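Local coordinates for encapsulated ferritin-like protein (Haliangium ochraceum, PDB 5N5F), which oxidises ferrous to ferric iron as a ferritin-like ferroxidase, the cargo of an encapsulin nanocompartment that stores the mineralised metal, at residues V53-H56 against N57-E61. Residues are numbered along the deposited sequence; the frame is centred on the assembly and turned at random.
Sequences VLIH and NKNEE
N57 bonds back to V53 through its backbone and to its neighbour H56 through its side chain. Its N donates to V53 O (3.0 Å), and its amide OD1 accepts from H56 ND1 at 2.9 Å with an N-H...O angle of 163°. The bond holds the imidazole's rotation: OD1 sits 2° out of the ring plane, while ring and amide planes stand 71° apart. In H56, CG lies anti to the backbone N, beside the carbonyl carbon, which brings ND1 to the amide of the next residue. N57 ND2 runs beside V53, 3.8 Å from CG1. K58 N and N59 N continue the i to i-4 helical pattern; the E60 N bond to H56 O is weak. E60 OE2 approaches H56 CE1 obliquely at 3.3 Å, and one water joins OE2 to H56 NE2. A leucine in place of H56 would probably leave N57 OD1 without its ring donor and break the water link to E60. E61, probably an iron ligand as in related proteins, follows on the same helix, 48-75, of this N-terminal ferritin-like domain. I55, K58 and E61 pack on helix 16-44, where K58 NZ hydrogen-bonds Q39 OE1, while E60 OE1 hydrogen-bonds H64 NE2 of a second subunit and H56 packs on its M67.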
loop_
_atom_site.group_PDB
_atom_site.type_symbol
_atom_site.label_atom_id
_atom_site.label_comp_id
_atom_site.label_asym_id
_atom_site.label_seq_id
_atom_site.Cartn_x
_atom_site.Cartn_y
_atom_site.Cartn_z
ATOM N N VAL B 53 6.534 -27.178 -12.012
ATOM C CA VAL B 53 7.576 -26.188 -11.747
ATOM C C VAL B 53 7.262 -25.425 -10.467
ATOM O O VAL B 53 8.147 -25.181 -9.638
ATOM C CB VAL B 53 7.729 -25.233 -12.948
ATOM C CG1 VAL B 53 8.734 -24.125 -12.637
ATOM C CG2 VAL B 53 8.161 -26.000 -14.194
ATOM N N LEU B 54 5.997 -25.042 -10.283
ATOM C CA LEU B 54 5.619 -24.259 -9.113
ATOM C C LEU B 54 5.830 -25.050 -7.827
ATOM O O LEU B 54 6.335 -24.511 -6.836
ATOM C CB LEU B 54 4.163 -23.812 -9.235
ATOM C CG LEU B 54 3.865 -22.679 -10.222
ATOM C CD1 LEU B 54 2.365 -22.492 -10.358
ATOM C CD2 LEU B 54 4.524 -21.374 -9.794
ATOM N N ILE B 55 5.447 -26.330 -7.824
ATOM C CA ILE B 55 5.625 -27.160 -6.636
ATOM C C ILE B 55 7.107 -27.386 -6.363
ATOM O O ILE B 55 7.561 -27.310 -5.215
ATOM C CB ILE B 55 4.870 -28.495 -6.799
ATOM C CG1 ILE B 55 3.368 -28.252 -6.991
ATOM C CG2 ILE B 55 5.109 -29.417 -5.593
ATOM C CD1 ILE B 55 2.647 -27.691 -5.769
ATOM N N HIS B 56 7.884 -27.669 -7.411
ATOM C CA HIS B 56 9.305 -27.941 -7.228
ATOM C C HIS B 56 10.018 -26.755 -6.595
ATOM O O HIS B 56 10.850 -26.927 -5.698
ATOM C CB HIS B 56 9.951 -28.287 -8.569
ATOM C CG HIS B 56 11.442 -28.394 -8.508
ATOM N ND1 HIS B 56 12.270 -27.292 -8.536
ATOM C CD2 HIS B 56 12.256 -29.473 -8.424
ATOM C CE1 HIS B 56 13.529 -27.688 -8.471
ATOM N NE2 HIS B 56 13.548 -29.007 -8.402
ATOM N N ASN B 57 9.715 -25.544 -7.055
ATOM C CA ASN B 57 10.375 -24.368 -6.510
ATOM C C ASN B 57 9.771 -23.964 -5.171
ATOM O O ASN B 57 10.489 -23.455 -4.304
ATOM C CB ASN B 57 10.303 -23.216 -7.515
ATOM C CG ASN B 57 11.115 -23.493 -8.771
ATOM O OD1 ASN B 57 11.946 -24.405 -8.801
ATOM N ND2 ASN B 57 10.884 -22.703 -9.811
ATOM N N LYS B 58 8.471 -24.190 -4.983
ATOM C CA LYS B 58 7.876 -24.037 -3.662
ATOM C C LYS B 58 8.679 -24.812 -2.627
ATOM O O LYS B 58 9.023 -24.289 -1.561
ATOM C CB LYS B 58 6.423 -24.522 -3.683
ATOM C CG LYS B 58 5.759 -24.582 -2.310
ATOM C CD LYS B 58 4.498 -25.425 -2.314
ATOM C CE LYS B 58 4.338 -26.142 -0.981
ATOM N NZ LYS B 58 2.952 -26.651 -0.758
ATOM N N ASN B 59 8.990 -26.072 -2.937
ATOM C CA ASN B 59 9.690 -26.925 -1.987
ATOM C C ASN B 59 11.084 -26.400 -1.682
ATOM O O ASN B 59 11.564 -26.540 -0.551
ATOM C CB ASN B 59 9.752 -28.353 -2.531
ATOM C CG ASN B 59 8.394 -29.027 -2.533
ATOM O OD1 ASN B 59 7.455 -28.559 -1.885
ATOM N ND2 ASN B 59 8.286 -30.138 -3.248
ATOM N N GLU B 60 11.750 -25.791 -2.665
ATOM C CA GLU B 60 13.044 -25.180 -2.386
ATOM C C GLU B 60 12.893 -23.911 -1.558
ATOM O O GLU B 60 13.802 -23.560 -0.797
ATOM C CB GLU B 60 13.787 -24.896 -3.691
ATOM C CG GLU B 60 14.153 -26.162 -4.455
ATOM C CD GLU B 60 15.200 -25.934 -5.532
ATOM O OE1 GLU B 60 15.552 -24.766 -5.796
ATOM O OE2 GLU B 60 15.677 -26.931 -6.113
ATOM N N GLU B 61 11.761 -23.213 -1.680
ATOM C CA GLU B 61 11.512 -22.075 -0.800
ATOM C C GLU B 61 11.382 -22.532 0.648
ATOM O O GLU B 61 11.865 -21.856 1.562
ATOM C CB GLU B 61 10.257 -21.319 -1.239
ATOM C CG GLU B 61 10.345 -20.700 -2.633
ATOM C CD GLU B 61 11.578 -19.837 -2.819
ATOM O OE1 GLU B 61 11.808 -18.932 -1.988
ATOM O OE2 GLU B 61 12.326 -20.076 -3.789
HETATM O O HOH W 1 16.709 -28.810 -8.052
#